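Local atomic coordinates of response regulator receiver protein (Sinorhizobium medicae, PDB entry 2RDM), a protein that probably acts as a receiver module of two-component signalling, taking a phosphoryl group in an acidic pocket and so passing on a signal. Residues A[9-14]-A[54-59]; A[81-86]-A[102-107]. The protein carries 1 engineered substitution. All coordinates share one frame; numbering follows the deposited sequence.

Contact 1 (A[9-14]-A[54-59])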
loop_
_atom_site.group_PDB
_atom_site.type_symbol
_atom_site.label_atom_id
_atom_site.label_comp_id
_atom_site.label_asym_id
_atom_site.label_seq_id
_atom_site.Cartn_x
_atom_site.Cartn_y
_atom_site.Cartn_z
ATOM N N LEU A 9 7.406 -17.882 -16.863
ATOM C CA LEU A 9 8.442 -17.792 -17.868
ATOM C C LEU A 9 9.656 -17.311 -17.119
ATOM O O LEU A 9 9.621 -16.233 -16.526
ATOM C CB LEU A 9 8.061 -16.786 -18.947
ATOM C CG LEU A 9 9.034 -16.588 -20.120
ATOM C CD1 LEU A 9 9.367 -17.904 -20.837
ATOM C CD2 LEU A 9 8.497 -15.560 -21.093
ATOM N N LEU A 10 10.721 -18.108 -17.156
ATOM C CA LEU A 10 11.968 -17.781 -16.487
ATOM C C LEU A 10 13.067 -17.598 -17.527
ATOM O O LEU A 10 13.358 -18.524 -18.284
ATOM C CB LEU A 10 12.339 -18.893 -15.503
ATOM C CG LEU A 10 13.722 -18.888 -14.845
ATOM C CD1 LEU A 10 13.859 -17.744 -13.835
ATOM C CD2 LEU A 10 13.998 -20.224 -14.166
ATOM N N ALA A 11 13.673 -16.414 -17.559
ATOM C CA ALA A 11 14.703 -16.102 -18.545
ATOM C C ALA A 11 16.019 -15.782 -17.852
ATOM O O ALA A 11 16.156 -14.717 -17.244
ATOM C CB ALA A 11 14.261 -14.919 -19.443
ATOM N N ASP A 12 16.960 -16.718 -17.917
ATOM C CA ASP A 12 18.273 -16.545 -17.285
ATOM C C ASP A 12 19.352 -17.223 -18.115
ATOM O O ASP A 12 19.174 -18.353 -18.564
ATOM C CB ASP A 12 18.293 -17.069 -15.828
ATOM C CG ASP A 12 19.553 -16.636 -15.051
ATOM O OD1 ASP A 12 20.694 -16.922 -15.477
ATOM O OD2 ASP A 12 19.410 -16.000 -13.994
ATOM N N ASP A 13 20.468 -16.506 -18.269
ATOM C CA ASP A 13 21.642 -16.886 -19.070
ATOM C C ASP A 13 22.375 -18.146 -18.627
ATOM O O ASP A 13 22.566 -19.070 -19.421
ATOM C CB ASP A 13 22.663 -15.740 -19.045
ATOM C CG ASP A 13 22.901 -15.124 -20.404
ATOM O OD1 ASP A 13 22.596 -15.768 -21.430
ATOM O OD2 ASP A 13 23.424 -13.991 -20.442
ATOM N N GLU A 14 22.826 -18.157 -17.374
ATOM C CA GLU A 14 23.727 -19.212 -16.908
ATOM C C GLU A 14 23.025 -20.477 -16.421
ATOM O O GLU A 14 21.948 -20.416 -15.817
ATOM C CB GLU A 14 24.731 -18.688 -15.872
ATOM C CG GLU A 14 24.154 -17.816 -14.774
ATOM C CD GLU A 14 25.225 -17.326 -13.811
ATOM O OE1 GLU A 14 26.008 -18.166 -13.313
ATOM O OE2 GLU A 14 25.280 -16.105 -13.545
ATOM N N VAL A 54 6.438 -13.533 -15.066
ATOM C CA VAL A 54 7.695 -13.505 -15.781
ATOM C C VAL A 54 8.807 -13.180 -14.784
ATOM O O VAL A 54 8.712 -12.190 -14.071
ATOM C CB VAL A 54 7.678 -12.454 -16.936
ATOM C CG1 VAL A 54 9.055 -12.332 -17.582
ATOM C CG2 VAL A 54 6.611 -12.804 -17.997
ATOM N N VAL A 55 9.806 -14.053 -14.723
ATOM C CA VAL A 55 11.011 -13.829 -13.918
ATOM C C VAL A 55 12.198 -13.737 -14.876
ATOM O O VAL A 55 12.569 -14.748 -15.489
ATOM C CB VAL A 55 11.239 -14.975 -12.906
ATOM C CG1 VAL A 55 12.469 -14.718 -12.095
ATOM C CG2 VAL A 55 10.067 -15.110 -11.940
ATOM N N THR A 56 12.804 -12.551 -14.980
ATOM C CA THR A 56 13.801 -12.296 -16.031
ATOM C C THR A 56 15.059 -11.598 -15.526
ATOM O O THR A 56 14.972 -10.681 -14.722
ATOM C CB THR A 56 13.190 -11.495 -17.249
ATOM O OG1 THR A 56 14.173 -11.330 -18.291
ATOM C CG2 THR A 56 12.663 -10.106 -16.837
ATOM N N ASP A 57 16.219 -12.031 -16.031
ATOM C CA ASP A 57 17.479 -11.261 -15.904
ATOM C C ASP A 57 17.385 -9.885 -16.541
ATOM O O ASP A 57 16.613 -9.691 -17.464
ATOM C CB ASP A 57 18.618 -11.947 -16.659
ATOM C CG ASP A 57 19.061 -13.231 -16.035
ATOM O OD1 ASP A 57 18.484 -13.646 -15.008
ATOM O OD2 ASP A 57 20.005 -13.829 -16.601
ATOM N N ILE A 58 18.246 -8.961 -16.116
ATOM C CA ILE A 58 18.344 -7.662 -16.778
ATOM C C ILE A 58 19.221 -7.770 -18.025
ATOM O O ILE A 58 18.841 -7.301 -19.099
ATOM C CB ILE A 58 18.893 -6.559 -15.814
ATOM C CG1 ILE A 58 17.893 -6.290 -14.688
ATOM C CG2 ILE A 58 19.215 -5.262 -16.563
ATOM C CD1 ILE A 58 16.465 -6.320 -15.154
ATOM N N ARG A 59 20.388 -8.392 -17.879
ATOM C CA ARG A 59 21.348 -8.487 -18.973
ATOM C C ARG A 59 21.415 -9.906 -19.523
ATOM O O ARG A 59 21.501 -10.871 -18.767
ATOM C CB ARG A 59 22.746 -8.053 -18.511
ATOM C CG ARG A 59 22.814 -6.693 -17.839
ATOM C CD ARG A 59 24.189 -6.470 -17.220
ATOM N NE ARG A 59 24.215 -5.332 -16.299
ATOM C CZ ARG A 59 24.740 -4.139 -16.578
ATOM N NH1 ARG A 59 25.298 -3.902 -17.762
ATOM N NH2 ARG A 59 24.711 -3.175 -15.666
#

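Contact 2 (A[81-86]-A[102-107])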
loop_
_atom_site.group_PDB
_atom_site.type_symbol
_atom_site.label_atom_id
_atom_site.label_comp_id
_atom_site.label_asym_id
_atom_site.label_seq_id
_atom_site.Cartn_x
_atom_site.Cartn_y
_atom_site.Cartn_z
ATOM N N PRO A 81 2.562 -10.181 -13.655
ATOM C CA PRO A 81 3.596 -10.185 -12.629
ATOM C C PRO A 81 5.002 -10.160 -13.244
ATOM O O PRO A 81 5.317 -10.971 -14.109
ATOM C CB PRO A 81 3.356 -11.507 -11.910
ATOM C CG PRO A 81 1.861 -11.696 -12.029
ATOM C CD PRO A 81 1.588 -11.272 -13.445
ATOM N N ILE A 82 5.822 -9.217 -12.810
ATOM C CA ILE A 82 7.160 -9.082 -13.385
ATOM C C ILE A 82 8.146 -9.028 -12.225
ATOM O O ILE A 82 8.016 -8.161 -11.360
ATOM C CB ILE A 82 7.294 -7.796 -14.230
ATOM C CG1 ILE A 82 6.329 -7.796 -15.425
ATOM C CG2 ILE A 82 8.758 -7.567 -14.668
ATOM C CD1 ILE A 82 6.649 -8.790 -16.520
ATOM N N VAL A 83 9.073 -9.985 -12.186
ATOM C CA VAL A 83 10.189 -9.964 -11.240
ATOM C C VAL A 83 11.478 -9.928 -12.045
ATOM O O VAL A 83 11.752 -10.845 -12.824
ATOM C CB VAL A 83 10.217 -11.203 -10.313
ATOM C CG1 VAL A 83 11.404 -11.135 -9.337
ATOM C CG2 VAL A 83 8.900 -11.333 -9.504
ATOM N N TYR A 84 12.288 -8.905 -11.809
ATOM C CA TYR A 84 13.609 -8.819 -12.425
ATOM C C TYR A 84 14.658 -9.418 -11.510
ATOM O O TYR A 84 14.581 -9.272 -10.292
ATOM C CB TYR A 84 13.992 -7.370 -12.682
ATOM C CG TYR A 84 13.029 -6.543 -13.524
ATOM C CD1 TYR A 84 12.991 -6.674 -14.917
ATOM C CD2 TYR A 84 12.170 -5.620 -12.923
ATOM C CE1 TYR A 84 12.132 -5.898 -15.683
ATOM C CE2 TYR A 84 11.302 -4.835 -13.681
ATOM C CZ TYR A 84 11.267 -5.002 -15.053
ATOM O OH TYR A 84 10.460 -4.208 -15.796
ATOM N N ILE A 85 15.680 -10.043 -12.097
ATOM C CA ILE A 85 16.773 -10.650 -11.335
ATOM C C ILE A 85 18.090 -10.057 -11.829
ATOM O O ILE A 85 18.451 -10.263 -12.985
ATOM C CB ILE A 85 16.825 -12.192 -11.527
ATOM C CG1 ILE A 85 15.502 -12.870 -11.142
ATOM C CG2 ILE A 85 18.016 -12.803 -10.792
ATOM C CD1 ILE A 85 14.988 -12.598 -9.763
ATOM N N SER A 86 18.783 -9.412 -10.917
ATOM C CA SER A 86 19.988 -8.741 -11.294
ATOM C C SER A 86 21.158 -9.009 -10.444
ATOM O O SER A 86 21.038 -9.285 -9.302
ATOM C CB SER A 86 19.767 -7.275 -11.394
ATOM O OG SER A 86 19.905 -6.709 -10.142
ATOM N N ILE A 102 8.867 -6.091 -9.194
ATOM C CA ILE A 102 9.832 -6.224 -8.099
ATOM C C ILE A 102 11.196 -6.511 -8.722
ATOM O O ILE A 102 11.284 -7.309 -9.644
ATOM C CB ILE A 102 9.417 -7.360 -7.147
ATOM C CG1 ILE A 102 8.109 -6.989 -6.423
ATOM C CG2 ILE A 102 10.505 -7.698 -6.135
ATOM C CD1 ILE A 102 7.578 -8.085 -5.503
ATOM N N ILE A 103 12.250 -5.851 -8.253
ATOM C CA ILE A 103 13.596 -6.283 -8.642
ATOM C C ILE A 103 14.312 -6.946 -7.457
ATOM O O ILE A 103 14.287 -6.419 -6.336
ATOM C CB ILE A 103 14.457 -5.141 -9.294
ATOM C CG1 ILE A 103 15.814 -5.699 -9.764
ATOM C CG2 ILE A 103 14.606 -3.944 -8.369
ATOM C CD1 ILE A 103 16.504 -4.875 -10.828
ATOM N N LEU A 104 14.909 -8.106 -7.706
ATOM C CA LEU A 104 15.694 -8.807 -6.705
ATOM C C LEU A 104 17.166 -8.710 -7.089
ATOM O O LEU A 104 17.546 -9.123 -8.175
ATOM C CB LEU A 104 15.267 -10.268 -6.635
ATOM C CG LEU A 104 13.784 -10.588 -6.393
ATOM C CD1 LEU A 104 13.589 -12.088 -6.340
ATOM C CD2 LEU A 104 13.291 -9.942 -5.117
ATOM N N GLU A 105 17.990 -8.150 -6.212
ATOM C CA GLU A 105 19.418 -8.068 -6.503
ATOM C C GLU A 105 20.200 -9.086 -5.688
ATOM O O GLU A 105 19.987 -9.226 -4.483
ATOM C CB GLU A 105 19.967 -6.643 -6.331
ATOM C CG GLU A 105 19.645 -5.953 -5.008
ATOM C CD GLU A 105 20.146 -4.505 -4.947
ATOM O OE1 GLU A 105 19.588 -3.721 -4.144
ATOM O OE2 GLU A 105 21.091 -4.150 -5.691
ATOM N N LYS A 106 21.088 -9.805 -6.369
ATOM C CA LYS A 106 21.929 -10.826 -5.746
ATOM C C LYS A 106 22.791 -10.219 -4.630
ATOM O O LYS A 106 23.328 -9.125 -4.799
ATOM C CB LYS A 106 22.791 -11.517 -6.808
ATOM C CG LYS A 106 21.970 -12.293 -7.828
ATOM C CD LYS A 106 22.820 -12.735 -9.000
ATOM C CE LYS A 106 21.964 -13.286 -10.112
ATOM N NZ LYS A 106 22.763 -13.434 -11.353
ATOM N N PRO A 107 22.884 -10.903 -3.470
ATOM C CA PRO A 107 22.239 -12.182 -3.180
ATOM C C PRO A 107 20.800 -12.033 -2.679
ATOM O O PRO A 107 20.468 -11.058 -1.999
ATOM C CB PRO A 107 23.115 -12.762 -2.072
ATOM C CG PRO A 107 23.651 -11.567 -1.356
ATOM C CD PRO A 107 23.683 -10.421 -2.326
#

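Contact 1 (A[9-14]-A[54-59])
Leu9 O accepts a nearly straight hydrogen bond from Val55 N at 2.8 Å, with the CA-H of Val54 in weaker contact. Ala11 N to Val55 O and Asp57 N to Ala11 O continue the ladder, each 2.9 Å. Beyond it the strand ends meet in an acidic pocket. Asp12 reaches in with CG anti to the backbone N (chi1 -168°), setting its carboxylate across that of Asp57, planes 81° apart and OD2 2.7 Å from Asp57 OD1. Asp57 OD2 takes the backbone N of Asp13 at 3.2 Å from above its carboxylate plane, while Asp12 OD1 accepts from Glu14 N, two residues on, in an Asx turn. With an alanine at Asp12 the carboxylate beside Asp57 OD1 is gone, and Glu14 N would probably lose the acceptor that closes the turn. The layout matches the receiver-domain active site, with Asp57 the predicted phosphorylation site; a glycerol, probably from the crystallisation liquor, lies near its side chain. On one sheet face Leu10 CD1 packs on Val55 CG1 at 3.8 Å. Leu10 and Asp12 touch helix 15-27, Leu9 and Ala11 on the other face meet helix 38-46, and strands 31-35 and 82-86 flank the pair.

Contact 2 (A[81-86]-A[102-107])
Strands 82-86 and 102-105 run parallel, 21° apart, joined by five backbone hydrogen bonds from Ile102 N to Ile82 O through to Lys106 N to Ser86 O, the straightest being Leu104 N to Tyr84 O (178°). On one face Val83 CG1 meets Leu104 CG obliquely at 3.8 Å. On the other, Ile103, its CG1 anti to the backbone N (chi1 -176°), lays that atom against Tyr84 CB at 3.8 Å and carries CD1 to 3.9 Å from Ser86 OG. Glu105 CB also touches Ser86 OG at 3.8 Å; the hydroxyl is buried without a polar partner in the model. The Tyr84 ring carries Ile82 CG2 3.6 Å above one face, near the rim, and its OH bonds Val98 N. Lys106 runs extended past the strand end, its CG 3.5 Å from Ser86 O. The peptide before Pro107 is cis, as is common in receiver domains, where the lysine and a Ser/Thr at the Ser86 position probably serve the phosphorylation site; here Ser86 OG turns toward Ile103. Helix 66-76 lies against Ile82 and Tyr84, helix 110-122 covers Val83 and Ile102, strand 53-57 flanks the inner edge, and Glu125 of the second subunit bonds to Ile103 N at the outer.

From the N terminus the chain forms strand 7-11, passes through helix 15-27, strand 31-35 and helix 38-46, and returns as strand 53-57, where contact 1 closes that loop. Helix 66-76 then leads to strand 82-86, and a shorter excursion through helix 93-96 ends in strand 102-105, closing contact 2. The two loops follow in series, neither enclosing nor crossing the other. Their inner strands are neighbours: Thr56 O lies 2.8 Å from Ile85 N, a probable hydrogen bond, and Ile58 CD1 packs on Tyr84 CD1. With the joint between them they account for four neighbouring strands of the five-stranded parallel sheet, order 2-1-3-4-5, of the CheY-like fold; strand 31-35 completes it beside 7-11.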